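Local coordinates for carbohydrate binding family 6 (PDB 5A8C), which removes terminal alpha-L-arabinofuranosyl groups from arabinosides by hydrolysis, as a family 43 glycoside hydrolase with a five-bladed beta-propeller fold, at residues A38-V43 with V281-T286; R96-S101 with L115-G120; I185-L190 with S200-S205; A206-E211 with D229-A234. All blocks are in the same frame, centred on the assembly; numbering follows the deposited sequence.

The four contacts are spread round the five-bladed beta-propeller. Interaction 1 joins segments whose nearest ends are 238 residues apart, on strand 36-45 and strand 277-284, from the first and last sheets along the chain; the other three are nested inside the loop it closes. They follow one another in series: interaction 2 at strand 112-118, interaction 3 in the sheet holding strands 185-190 and 200-204, and interaction 4 where the chain passes on to strand 212-218. Interactions 2 and 3 touch through Tyr116 and Leu190. Interactions 3 and 4 also touch, Ile185 packing on Phe209 and Ala206, although their centres are about 20 Å apart. Interaction 1 and Glu211 of interaction 4 both border the pocket occupied by a Tris molecule.

Interaction 1: A38-V43 with V281-T286; sequences ADPAAV and VYHNRT
One hydrogen bond links the two segments, and it runs from backbone to side chain: Asp39 N donates to His283 ND1 at 3.0 Å. The bond is nearly straight, 168° at the hydrogen, and Asp39 N lies almost in the plane of the imidazole, so the ring is met at its edge, through ND1. Histidine suits the place because its second nitrogen can serve another partner, and NE2 of His283 is hydrogen-bonded to the backbone O of Asn266. Gripped through both nitrogens, the ring has its rotation fixed. With chi1 at 66°, CG of His283 sits between the backbone N and the carbonyl carbon, and the ring rises toward the corner that the chain turns at Asp39.

The carboxylate of Asp39 runs alongside that ring, OD1 coming 3.3 Å from His283 CE1 with the two planes well inclined. Its other oxygen, OD2, is hydrogen-bonded to Ser54 and to a bound Tris molecule.

Van der Waals packing does the rest. Ala38 CB touches His283 ND1 at 3.6 Å, a small group coming obliquely to the ring. Pro40 lays CG against the strand backbone, 3.4 Å from Tyr282 N; the compact ring can approach a backbone closely. The apolar pairs are on Val281 CG2, which Pro40 CB meets at 3.8 Å and Ala42 CB more loosely.

The strands run roughly antiparallel, their short axes approaching to 6.5 Å, and are joined by side chains. This is the meeting of first and last blades that closes a beta-propeller, here beside a pocket with calcium nearby.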
loop_
_atom_site.group_PDB
_atom_site.type_symbol
_atom_site.label_atom_id
_atom_site.label_comp_id
_atom_site.label_asym_id
_atom_site.label_seq_id
_atom_site.Cartn_x
_atom_site.Cartn_y
_atom_site.Cartn_z
ATOM N N ALA A 38 2.461 -9.470 -0.250
ATOM C CA ALA A 38 2.977 -8.380 -1.074
ATOM C C ALA A 38 2.248 -7.072 -0.738
ATOM O O ALA A 38 1.212 -7.059 -0.057
ATOM C CB ALA A 38 2.771 -8.675 -2.555
ATOM N N ASP A 39 2.825 -5.986 -1.220
ATOM C CA ASP A 39 2.089 -4.681 -1.230
ATOM C C ASP A 39 1.597 -4.260 0.142
ATOM O O ASP A 39 0.424 -3.931 0.336
ATOM C CB ASP A 39 0.897 -4.740 -2.198
ATOM C CG ASP A 39 1.235 -5.318 -3.538
ATOM O OD1 ASP A 39 2.312 -5.036 -4.079
ATOM O OD2 ASP A 39 0.321 -6.043 -4.086
ATOM N N PRO A 40 2.473 -4.296 1.158
ATOM C CA PRO A 40 2.002 -4.048 2.519
ATOM C C PRO A 40 1.470 -2.650 2.782
ATOM O O PRO A 40 1.972 -1.658 2.196
ATOM C CB PRO A 40 3.243 -4.313 3.345
ATOM C CG PRO A 40 4.388 -3.965 2.438
ATOM C CD PRO A 40 3.930 -4.490 1.101
ATOM N N ALA A 41 0.577 -2.573 3.749
ATOM C CA ALA A 41 0.161 -1.335 4.387
ATOM C C ALA A 41 0.105 -1.601 5.889
ATOM O O ALA A 41 -0.143 -2.718 6.318
ATOM C CB ALA A 41 -1.178 -0.853 3.849
ATOM N N ALA A 42 0.285 -0.582 6.699
ATOM C CA ALA A 42 0.430 -0.781 8.144
ATOM C C ALA A 42 -0.323 0.233 8.953
ATOM O O ALA A 42 -0.456 1.396 8.570
ATOM C CB ALA A 42 1.895 -0.766 8.548
ATOM N N VAL A 43 -0.790 -0.177 10.137
ATOM C CA VAL A 43 -1.411 0.722 11.091
ATOM C C VAL A 43 -1.013 0.310 12.490
ATOM O O VAL A 43 -0.805 -0.883 12.766
ATOM C CB VAL A 43 -2.957 0.780 10.929
ATOM C CG1 VAL A 43 -3.642 -0.446 11.505
ATOM C CG2 VAL A 43 -3.550 2.030 11.535
ATOM N N VAL A 281 7.680 -0.604 5.262
ATOM C CA VAL A 281 7.301 -1.974 4.986
ATOM C C VAL A 281 7.242 -2.116 3.473
ATOM O O VAL A 281 6.802 -1.207 2.772
ATOM C CB VAL A 281 5.989 -2.356 5.681
ATOM C CG1 VAL A 281 6.171 -2.464 7.198
ATOM C CG2 VAL A 281 4.811 -1.542 5.336
ATOM N N TYR A 282 7.685 -3.262 2.962
ATOM C CA TYR A 282 7.799 -3.455 1.512
ATOM C C TYR A 282 7.760 -4.910 1.223
ATOM O O TYR A 282 7.410 -5.738 2.118
ATOM C CB TYR A 282 9.036 -2.722 0.966
ATOM C CG TYR A 282 10.351 -3.182 1.541
ATOM C CD1 TYR A 282 10.820 -2.688 2.755
ATOM C CD2 TYR A 282 11.147 -4.076 0.848
ATOM C CE1 TYR A 282 12.050 -3.087 3.276
ATOM C CE2 TYR A 282 12.372 -4.459 1.365
ATOM C CZ TYR A 282 12.832 -3.934 2.542
ATOM O OH TYR A 282 14.076 -4.330 2.992
ATOM N N HIS A 283 8.111 -5.339 0.027
ATOM C CA HIS A 283 8.205 -6.769 -0.278
ATOM C C HIS A 283 9.432 -7.088 -1.084
ATOM O O HIS A 283 10.030 -6.257 -1.788
ATOM C CB HIS A 283 6.912 -7.324 -0.974
ATOM C CG HIS A 283 6.637 -6.789 -2.340
ATOM N ND1 HIS A 283 5.441 -6.205 -2.651
ATOM C CD2 HIS A 283 7.403 -6.848 -3.470
ATOM C CE1 HIS A 283 5.507 -5.881 -3.911
ATOM N NE2 HIS A 283 6.665 -6.235 -4.448
ATOM N N ASN A 284 9.833 -8.372 -1.012
ATOM C CA ASN A 284 10.802 -8.917 -1.937
ATOM C C ASN A 284 10.410 -10.348 -2.234
ATOM O O ASN A 284 9.247 -10.727 -2.063
ATOM C CB ASN A 284 12.260 -8.723 -1.469
ATOM C CG ASN A 284 12.690 -9.589 -0.319
ATOM O OD1 ASN A 284 11.889 -10.337 0.235
ATOM N ND2 ASN A 284 13.952 -9.473 0.038
ATOM N N ARG A 285 11.345 -11.122 -2.780
ATOM C CA ARG A 285 11.081 -12.505 -3.214
ATOM C C ARG A 285 12.081 -13.489 -2.629
ATOM O O ARG A 285 12.416 -14.476 -3.247
ATOM C CB ARG A 285 10.982 -12.546 -4.732
ATOM C CG ARG A 285 9.761 -11.782 -5.253
ATOM C CD ARG A 285 9.963 -11.191 -6.649
ATOM N NE ARG A 285 8.709 -10.840 -7.275
ATOM C CZ ARG A 285 8.163 -9.618 -7.370
ATOM N NH1 ARG A 285 8.702 -8.547 -6.797
ATOM N NH2 ARG A 285 7.065 -9.486 -8.070
ATOM N N THR A 286 12.555 -13.198 -1.391
ATOM C CA THR A 286 13.556 -14.040 -0.779
ATOM C C THR A 286 13.028 -15.406 -0.396
ATOM O O THR A 286 13.774 -16.412 -0.456
ATOM C CB THR A 286 14.250 -13.343 0.363
ATOM O OG1 THR A 286 15.527 -13.973 0.582
ATOM C CG2 THR A 286 13.465 -13.313 1.599
#

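Interaction 2: R96-S101 with L115-G120; sequences RWASVS and LYYGNG
Asn119 turns its amide toward the 96-101 loop because CG is anti to the backbone N (chi1 -176°), while the side chains of Trp97 and Tyr117 extend to meet head-on, one from each segment. Asn119 OD1 accepts two backbone N-H groups: Ser99 N at 2.9 Å, from above the carbonyl plane, and Val100 N at 3.1 Å, nearly along the C=O axis. An amide suits this place, since its ND2 donates to Asn122 O and to a water that also binds Trp97 O.

The indole stands almost perpendicular to that amide, CZ3 lying 3.6 Å from Asn119 CB. Its plane is 22° from the Tyr117 ring, nearly parallel, but the two are so displaced that there is little stacking. Ala98 CB lies over one indole face near the rim and at the edge of the tyrosine ring. Val100 CG2 presses on the backbone at Gly120 N, 3.2 Å away.

Asp138 OD2 accepts from both Trp97 NE1 and Tyr117 OH, tying the two aromatics together. The contact thus lays the loop between helix 91-94 and strand 104-109 over the end of strand 112-118, the middle strand of its sheet, with Phe89 of strand 83-90 against Tyr117.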
loop_
_atom_site.group_PDB
_atom_site.type_symbol
_atom_site.label_atom_id
_atom_site.label_comp_id
_atom_site.label_asym_id
_atom_site.label_seq_id
_atom_site.Cartn_x
_atom_site.Cartn_y
_atom_site.Cartn_z
ATOM N N ARG A 96 -20.037 -7.706 -2.346
ATOM C CA ARG A 96 -21.097 -8.087 -3.264
ATOM C C ARG A 96 -20.731 -7.892 -4.712
ATOM O O ARG A 96 -21.468 -8.360 -5.573
ATOM C CB ARG A 96 -22.357 -7.325 -2.934
ATOM C CG ARG A 96 -22.971 -7.768 -1.625
ATOM C CD ARG A 96 -24.249 -7.028 -1.347
ATOM N NE ARG A 96 -23.989 -5.711 -0.780
ATOM C CZ ARG A 96 -24.776 -4.644 -0.953
ATOM N NH1 ARG A 96 -25.800 -4.699 -1.766
ATOM N NH2 ARG A 96 -24.562 -3.557 -0.252
ATOM N N TRP A 97 -19.590 -7.276 -4.994
ATOM C CA TRP A 97 -19.287 -6.869 -6.357
ATOM C C TRP A 97 -17.869 -7.198 -6.829
ATOM O O TRP A 97 -17.625 -7.199 -8.012
ATOM C CB TRP A 97 -19.552 -5.339 -6.523
ATOM C CG TRP A 97 -18.616 -4.537 -5.635
ATOM C CD1 TRP A 97 -18.770 -4.223 -4.322
ATOM C CD2 TRP A 97 -17.320 -4.052 -5.988
ATOM N NE1 TRP A 97 -17.643 -3.601 -3.830
ATOM C CE2 TRP A 97 -16.739 -3.486 -4.832
ATOM C CE3 TRP A 97 -16.569 -4.039 -7.184
ATOM C CZ2 TRP A 97 -15.480 -2.922 -4.848
ATOM C CZ3 TRP A 97 -15.311 -3.471 -7.169
ATOM C CH2 TRP A 97 -14.767 -2.933 -6.008
ATOM N N ALA A 98 -16.936 -7.427 -5.897
ATOM C CA ALA A 98 -15.520 -7.577 -6.258
ATOM C C ALA A 98 -15.105 -9.034 -6.225
ATOM O O ALA A 98 -15.687 -9.853 -5.542
ATOM C CB ALA A 98 -14.656 -6.752 -5.301
ATOM N N SER A 99 -14.051 -9.314 -6.981
ATOM C CA SER A 99 -13.491 -10.637 -7.156
ATOM C C SER A 99 -12.087 -10.784 -6.569
ATOM O O SER A 99 -11.673 -11.916 -6.246
ATOM C CB SER A 99 -13.460 -10.995 -8.664
ATOM O OG SER A 99 -14.780 -10.967 -9.183
ATOM N N VAL A 100 -11.329 -9.707 -6.502
ATOM C CA VAL A 100 -9.927 -9.739 -6.073
ATOM C C VAL A 100 -9.699 -8.578 -5.109
ATOM O O VAL A 100 -10.468 -7.604 -5.112
ATOM C CB VAL A 100 -8.952 -9.748 -7.267
ATOM C CG1 VAL A 100 -9.274 -10.832 -8.246
ATOM C CG2 VAL A 100 -8.916 -8.402 -7.945
ATOM N N SER A 101 -8.581 -8.625 -4.393
ATOM C CA SER A 101 -8.294 -7.601 -3.397
ATOM C C SER A 101 -6.828 -7.226 -3.396
ATOM O O SER A 101 -6.063 -7.696 -2.587
ATOM C CB SER A 101 -8.733 -8.058 -2.014
ATOM O OG SER A 101 -8.084 -9.212 -1.578
ATOM N N LEU A 115 -10.380 -0.779 5.266
ATOM C CA LEU A 115 -9.432 -1.498 4.438
ATOM C C LEU A 115 -9.840 -1.299 2.983
ATOM O O LEU A 115 -10.821 -1.861 2.536
ATOM C CB LEU A 115 -9.479 -2.969 4.852
ATOM C CG LEU A 115 -8.481 -3.903 4.215
ATOM C CD1 LEU A 115 -7.051 -3.572 4.669
ATOM C CD2 LEU A 115 -8.788 -5.361 4.628
ATOM N N TYR A 116 -9.081 -0.482 2.285
ATOM C CA TYR A 116 -9.371 -0.173 0.874
ATOM C C TYR A 116 -8.596 -1.128 0.002
ATOM O O TYR A 116 -7.499 -1.571 0.396
ATOM C CB TYR A 116 -8.996 1.300 0.565
ATOM C CG TYR A 116 -9.720 2.243 1.458
ATOM C CD1 TYR A 116 -9.216 2.612 2.693
ATOM C CD2 TYR A 116 -10.944 2.797 1.054
ATOM C CE1 TYR A 116 -9.918 3.442 3.560
ATOM C CE2 TYR A 116 -11.635 3.645 1.902
ATOM C CZ TYR A 116 -11.144 3.963 3.136
ATOM O OH TYR A 116 -11.817 4.759 4.012
ATOM N N TYR A 117 -9.123 -1.478 -1.160
ATOM C CA TYR A 117 -8.504 -2.510 -1.977
ATOM C C TYR A 117 -8.862 -2.301 -3.416
ATOM O O TYR A 117 -9.895 -1.725 -3.779
ATOM C CB TYR A 117 -8.988 -3.913 -1.518
ATOM C CG TYR A 117 -10.480 -4.132 -1.645
ATOM C CD1 TYR A 117 -11.358 -3.728 -0.644
ATOM C CD2 TYR A 117 -11.011 -4.777 -2.757
ATOM C CE1 TYR A 117 -12.738 -3.912 -0.780
ATOM C CE2 TYR A 117 -12.374 -4.973 -2.886
ATOM C CZ TYR A 117 -13.253 -4.549 -1.909
ATOM O OH TYR A 117 -14.586 -4.823 -2.066
ATOM N N GLY A 118 -7.974 -2.776 -4.312
ATOM C CA GLY A 118 -8.245 -2.694 -5.752
ATOM C C GLY A 118 -8.806 -3.983 -6.276
ATOM O O GLY A 118 -8.183 -5.055 -6.136
ATOM N N ASN A 119 -9.960 -3.919 -6.929
ATOM C CA ASN A 119 -10.533 -5.068 -7.637
ATOM C C ASN A 119 -9.874 -5.262 -9.003
ATOM O O ASN A 119 -10.539 -5.239 -10.028
ATOM C CB ASN A 119 -12.043 -4.911 -7.767
ATOM C CG ASN A 119 -12.726 -6.117 -8.403
ATOM O OD1 ASN A 119 -12.376 -7.260 -8.074
ATOM N ND2 ASN A 119 -13.694 -5.884 -9.225
ATOM N N GLY A 120 -8.534 -5.384 -9.026
ATOM C CA GLY A 120 -7.858 -5.750 -10.239
ATOM C C GLY A 120 -7.894 -4.712 -11.335
ATOM O O GLY A 120 -7.750 -5.086 -12.506
HETATM O O HOH W 1 -15.562 -8.164 -9.786
#

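Interaction 3: I185-L190 with S200-S205; sequences IRVIKL and SAMTMS
Val187 and Met204 meet at a slant on one face of an antiparallel pair of strands within one propeller blade, Val187 CG1 touching Met204 SD at 3.7 Å. Chi1 (-65°) and an extended chi2 carry that sulfur to the valine, and the bend at chi3 turns only CE. Ile185 shares this face, with CG2 against Met204 CB. Met202 runs alongside Val187 there, its CG close to Val187 CG1 in the modelled one of two conformers. Branched residues suit the strand, and flexible methionines fill in round them; Tyr176 of strand 173-178 also packs on Val187 and Met204.

Arg186 and Thr203 occupy the other face. The arginine chain bends at chi2 (-69°), which helps bring its guanidinium under Thr203 CG2 in the threonine conformer modelled. Farther on, Ile188 packs on Ala201, and a water joins Lys189 N and NZ to Ser200 O.

Two backbone hydrogen bonds pair Val187 with Met202: Val187 N to Met202 O at 2.9 Å and Met202 N to Val187 O at 2.8 Å. A third runs from Met204 N to Ile185 O at 3.0 Å; Arg186 NH1, 2.9 Å from that same Ile185 O, reaches it from the opposite face of the carbonyl plane.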
loop_
_atom_site.group_PDB
_atom_site.type_symbol
_atom_site.label_atom_id
_atom_site.label_comp_id
_atom_site.label_asym_id
_atom_site.label_seq_id
_atom_site.Cartn_x
_atom_site.Cartn_y
_atom_site.Cartn_z
ATOM N N ILE A 185 -2.117 9.895 -11.678
ATOM C CA ILE A 185 -2.462 9.901 -10.263
ATOM C C ILE A 185 -3.755 10.687 -10.105
ATOM O O ILE A 185 -3.978 11.736 -10.741
ATOM C CB ILE A 185 -1.375 10.607 -9.422
ATOM C CG1 ILE A 185 0.012 10.058 -9.675
ATOM C CG2 ILE A 185 -1.747 10.553 -7.944
ATOM C CD1 ILE A 185 1.127 10.954 -9.233
ATOM N N ARG A 186 -4.629 10.186 -9.251
ATOM C CA ARG A 186 -5.838 10.892 -8.855
ATOM C C ARG A 186 -5.911 10.947 -7.339
ATOM O O ARG A 186 -5.384 10.077 -6.644
ATOM C CB ARG A 186 -7.080 10.200 -9.405
ATOM C CG ARG A 186 -7.156 10.151 -10.921
ATOM C CD ARG A 186 -7.383 11.503 -11.574
ATOM N NE ARG A 186 -7.463 11.429 -13.032
ATOM C CZ ARG A 186 -6.426 11.416 -13.857
ATOM N NH1 ARG A 186 -5.195 11.482 -13.401
ATOM N NH2 ARG A 186 -6.621 11.365 -15.168
ATOM N N VAL A 187 -6.586 11.965 -6.824
ATOM C CA VAL A 187 -6.886 12.050 -5.410
ATOM C C VAL A 187 -8.310 12.551 -5.255
ATOM O O VAL A 187 -8.737 13.488 -5.933
ATOM C CB VAL A 187 -5.853 12.900 -4.631
ATOM C CG1 VAL A 187 -5.711 14.328 -5.189
ATOM C CG2 VAL A 187 -6.151 12.921 -3.159
ATOM N N ILE A 188 -9.063 11.931 -4.368
ATOM C CA ILE A 188 -10.445 12.315 -4.094
ATOM C C ILE A 188 -10.666 12.397 -2.596
ATOM O O ILE A 188 -10.102 11.618 -1.822
ATOM C CB ILE A 188 -11.433 11.354 -4.762
ATOM C CG1 ILE A 188 -12.878 11.936 -4.793
ATOM C CG2 ILE A 188 -11.402 9.956 -4.143
ATOM C CD1 ILE A 188 -13.794 11.198 -5.743
ATOM N N LYS A 189 -11.467 13.361 -2.156
ATOM C CA LYS A 189 -11.891 13.398 -0.771
ATOM C C LYS A 189 -12.842 12.282 -0.429
ATOM O O LYS A 189 -13.707 11.915 -1.213
ATOM C CB LYS A 189 -12.554 14.757 -0.485
ATOM C CG LYS A 189 -11.592 15.879 -0.554
ATOM C CD LYS A 189 -12.262 17.231 -0.241
ATOM C CE LYS A 189 -13.403 17.668 -1.177
ATOM N NZ LYS A 189 -12.984 17.890 -2.596
ATOM N N LEU A 190 -12.671 11.729 0.787
ATOM C CA LEU A 190 -13.641 10.819 1.380
ATOM C C LEU A 190 -14.412 11.512 2.464
ATOM O O LEU A 190 -13.882 12.373 3.178
ATOM C CB LEU A 190 -12.962 9.567 1.953
ATOM C CG LEU A 190 -12.068 8.763 1.003
ATOM C CD1 LEU A 190 -11.568 7.532 1.706
ATOM C CD2 LEU A 190 -12.762 8.450 -0.287
ATOM N N SER A 200 -15.272 15.710 -6.579
ATOM C CA SER A 200 -14.635 15.091 -7.722
ATOM C C SER A 200 -13.158 14.746 -7.404
ATOM O O SER A 200 -12.513 15.397 -6.593
ATOM C CB SER A 200 -14.706 16.032 -8.905
ATOM O OG SER A 200 -16.069 16.219 -9.276
ATOM N N ALA A 201 -12.669 13.763 -8.122
ATOM C CA ALA A 201 -11.228 13.480 -8.088
ATOM C C ALA A 201 -10.496 14.613 -8.814
ATOM O O ALA A 201 -11.038 15.289 -9.695
ATOM C CB ALA A 201 -10.936 12.150 -8.749
ATOM N N MET A 202 -9.263 14.791 -8.408
ATOM C CA MET A 202 -8.391 15.704 -9.078
ATOM C C MET A 202 -7.116 14.978 -9.490
ATOM O O MET A 202 -6.792 13.898 -8.979
ATOM C CB MET A 202 -8.213 16.948 -8.331
ATOM C CG MET A 202 -7.336 16.734 -7.249
ATOM S SD MET A 202 -6.880 18.135 -6.196
ATOM C CE MET A 202 -8.413 18.164 -5.372
ATOM N N THR A 203 -6.386 15.576 -10.421
ATOM C CA THR A 203 -5.171 14.992 -10.941
ATOM C C THR A 203 -3.949 15.500 -10.256
ATOM O O THR A 203 -3.867 16.658 -9.830
ATOM C CB THR A 203 -5.046 15.318 -12.435
ATOM O OG1 THR A 203 -4.877 16.697 -12.726
ATOM C CG2 THR A 203 -6.184 14.639 -13.086
ATOM N N MET A 204 -2.985 14.539 -10.081
ATOM C CA MET A 204 -1.635 14.884 -9.642
ATOM C C MET A 204 -0.648 14.325 -10.632
ATOM O O MET A 204 -0.963 13.474 -11.453
ATOM C CB MET A 204 -1.342 14.334 -8.228
ATOM C CG MET A 204 -2.168 14.938 -7.146
ATOM S SD MET A 204 -1.983 14.192 -5.539
ATOM C CE MET A 204 -0.223 14.393 -5.277
ATOM N N SER A 205 0.592 14.785 -10.528
ATOM C CA SER A 205 1.664 14.316 -11.385
ATOM C C SER A 205 2.930 14.050 -10.561
ATOM O O SER A 205 3.261 14.796 -9.652
ATOM C CB SER A 205 2.013 15.347 -12.481
ATOM O OG SER A 205 0.899 15.799 -13.214
HETATM O O HOH W 2 -12.825 15.399 -3.861
#

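Interaction 4: A206-E211 with D229-A234; sequences APRFFE and DFSQGA
Arg208 and Gln232 stack flat group on flat group: the guanidinium and amide planes are 3° apart, and Gln232 NE2 sits 3.4 Å above the guanidinium, over its centre. The arginine gets there by a bend at chi3 (-67°), whereas the glutamine chain crosses it at about a right angle. Stacked in this way, the guanidinium keeps its N-H edge for other partners; NH2 makes a salt bridge to Glu238, and NH1 donates to a water that probably donates in turn to Asp229 OD1.

Asp229, its CG between the backbone N and the carbonyl carbon (chi1 67°), folds back over its own loop. OD1 accepts from Ser231 N at 3.0 Å, which makes an Asx turn, and from Ser231 OG at 2.7 Å, both on the same face of the carboxylate. A short acid is well matched to such a turn. OD2 takes a water bridged to Phe209 O, and Asp229 N donates to Arg208 O at 2.8 Å. The loop held here connects strands 221-228 and 237-242 of one propeller blade, and the partner segment enters that blade through a classic beta bulge, Phe210 and Glu211 both facing Ala227.

Phe210 presents a ring face to the edge of Phe230 in a T-shaped stack, with CE2 of Phe210 3.8 Å from CE1 of Phe230. Trp159 meets the Phe210 ring as a further edge-to-face partner.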
loop_
_atom_site.group_PDB
_atom_site.type_symbol
_atom_site.label_atom_id
_atom_site.label_comp_id
_atom_site.label_asym_id
_atom_site.label_seq_id
_atom_site.Cartn_x
_atom_site.Cartn_y
_atom_site.Cartn_z
ATOM N N ALA A 206 3.601 12.965 -10.910
ATOM C CA ALA A 206 4.890 12.639 -10.271
ATOM C C ALA A 206 5.761 11.986 -11.314
ATOM O O ALA A 206 5.299 11.165 -12.097
ATOM C CB ALA A 206 4.716 11.670 -9.083
ATOM N N PRO A 207 7.075 12.284 -11.307
ATOM C CA PRO A 207 7.938 11.761 -12.336
ATOM C C PRO A 207 7.906 10.230 -12.372
ATOM O O PRO A 207 8.146 9.555 -11.362
ATOM C CB PRO A 207 9.321 12.283 -11.929
ATOM C CG PRO A 207 9.088 13.439 -11.088
ATOM C CD PRO A 207 7.799 13.216 -10.403
ATOM N N ARG A 208 7.653 9.673 -13.541
ATOM C CA ARG A 208 7.749 8.256 -13.765
ATOM C C ARG A 208 6.772 7.439 -12.894
ATOM O O ARG A 208 7.029 6.269 -12.597
ATOM C CB ARG A 208 9.214 7.782 -13.633
ATOM C CG ARG A 208 10.089 8.416 -14.717
ATOM C CD ARG A 208 11.590 8.372 -14.425
ATOM N NE ARG A 208 11.946 9.204 -13.283
ATOM C CZ ARG A 208 12.182 8.736 -12.064
ATOM N NH1 ARG A 208 12.091 7.436 -11.772
ATOM N NH2 ARG A 208 12.443 9.616 -11.121
ATOM N N PHE A 209 5.677 8.040 -12.470
ATOM C CA PHE A 209 4.741 7.328 -11.607
ATOM C C PHE A 209 4.238 6.048 -12.262
ATOM O O PHE A 209 3.777 6.067 -13.428
ATOM C CB PHE A 209 3.512 8.239 -11.305
ATOM C CG PHE A 209 2.467 7.569 -10.487
ATOM C CD1 PHE A 209 2.663 7.347 -9.120
ATOM C CD2 PHE A 209 1.295 7.121 -11.054
ATOM C CE1 PHE A 209 1.696 6.711 -8.354
ATOM C CE2 PHE A 209 0.330 6.509 -10.296
ATOM C CZ PHE A 209 0.537 6.270 -8.950
ATOM N N PHE A 210 4.231 4.958 -11.483
ATOM C CA PHE A 210 3.799 3.669 -11.983
ATOM C C PHE A 210 2.678 3.074 -11.162
ATOM O O PHE A 210 1.671 2.639 -11.725
ATOM C CB PHE A 210 5.019 2.717 -12.080
ATOM C CG PHE A 210 4.815 1.474 -12.853
ATOM C CD1 PHE A 210 4.609 1.500 -14.238
ATOM C CD2 PHE A 210 4.889 0.236 -12.222
ATOM C CE1 PHE A 210 4.502 0.318 -14.970
ATOM C CE2 PHE A 210 4.744 -0.962 -12.938
ATOM C CZ PHE A 210 4.585 -0.900 -14.298
ATOM N N GLU A 211 2.873 2.960 -9.847
ATOM C CA GLU A 211 1.787 2.414 -9.016
ATOM C C GLU A 211 2.118 2.757 -7.538
ATOM O O GLU A 211 3.053 3.514 -7.287
ATOM C CB GLU A 211 1.559 0.910 -9.293
ATOM C CG GLU A 211 2.782 0.133 -8.982
ATOM C CD GLU A 211 2.865 -1.317 -9.631
ATOM O OE1 GLU A 211 1.865 -1.935 -10.108
ATOM O OE2 GLU A 211 3.982 -1.859 -9.428
ATOM N N ASP A 229 8.301 3.747 -12.605
ATOM C CA ASP A 229 8.210 2.835 -13.723
ATOM C C ASP A 229 9.580 2.159 -14.006
ATOM O O ASP A 229 10.507 2.270 -13.235
ATOM C CB ASP A 229 7.582 3.561 -14.881
ATOM C CG ASP A 229 8.432 4.679 -15.470
ATOM O OD1 ASP A 229 9.673 4.645 -15.330
ATOM O OD2 ASP A 229 7.806 5.599 -16.081
ATOM N N PHE A 230 9.625 1.452 -15.111
ATOM C CA PHE A 230 10.799 0.680 -15.520
ATOM C C PHE A 230 11.620 1.406 -16.610
ATOM O O PHE A 230 12.391 0.801 -17.322
ATOM C CB PHE A 230 10.387 -0.737 -15.891
ATOM C CG PHE A 230 9.961 -1.578 -14.676
ATOM C CD1 PHE A 230 8.707 -1.445 -14.127
ATOM C CD2 PHE A 230 10.844 -2.438 -14.053
ATOM C CE1 PHE A 230 8.320 -2.188 -13.004
ATOM C CE2 PHE A 230 10.467 -3.179 -12.939
ATOM C CZ PHE A 230 9.201 -3.060 -12.410
ATOM N N SER A 231 11.405 2.721 -16.745
ATOM C CA SER A 231 11.997 3.481 -17.857
ATOM C C SER A 231 13.441 3.873 -17.727
ATOM O O SER A 231 14.063 4.279 -18.708
ATOM C CB SER A 231 11.174 4.728 -18.083
ATOM O OG SER A 231 11.393 5.675 -17.063
ATOM N N GLN A 232 14.031 3.750 -16.547
ATOM C CA GLN A 232 15.462 4.037 -16.417
ATOM C C GLN A 232 16.139 3.031 -15.472
ATOM O O GLN A 232 17.121 3.341 -14.786
ATOM C CB GLN A 232 15.695 5.489 -16.021
ATOM C CG GLN A 232 14.951 5.956 -14.793
ATOM C CD GLN A 232 15.101 7.427 -14.509
ATOM O OE1 GLN A 232 14.937 8.250 -15.429
ATOM N NE2 GLN A 232 15.369 7.807 -13.220
ATOM N N GLY A 233 15.644 1.796 -15.565
ATOM C CA GLY A 233 16.029 0.732 -14.689
ATOM C C GLY A 233 14.799 0.218 -13.985
ATOM O O GLY A 233 13.670 0.414 -14.390
ATOM N N ALA A 234 15.020 -0.544 -12.963
ATOM C CA ALA A 234 13.924 -1.199 -12.267
ATOM C C ALA A 234 13.187 -0.236 -11.338
ATOM O O ALA A 234 13.735 0.767 -10.873
ATOM C CB ALA A 234 14.459 -2.389 -11.519
HETATM O O HOH W 3 11.527 5.177 -13.186
HETATM O O HOH W 4 5.106 5.939 -15.902
#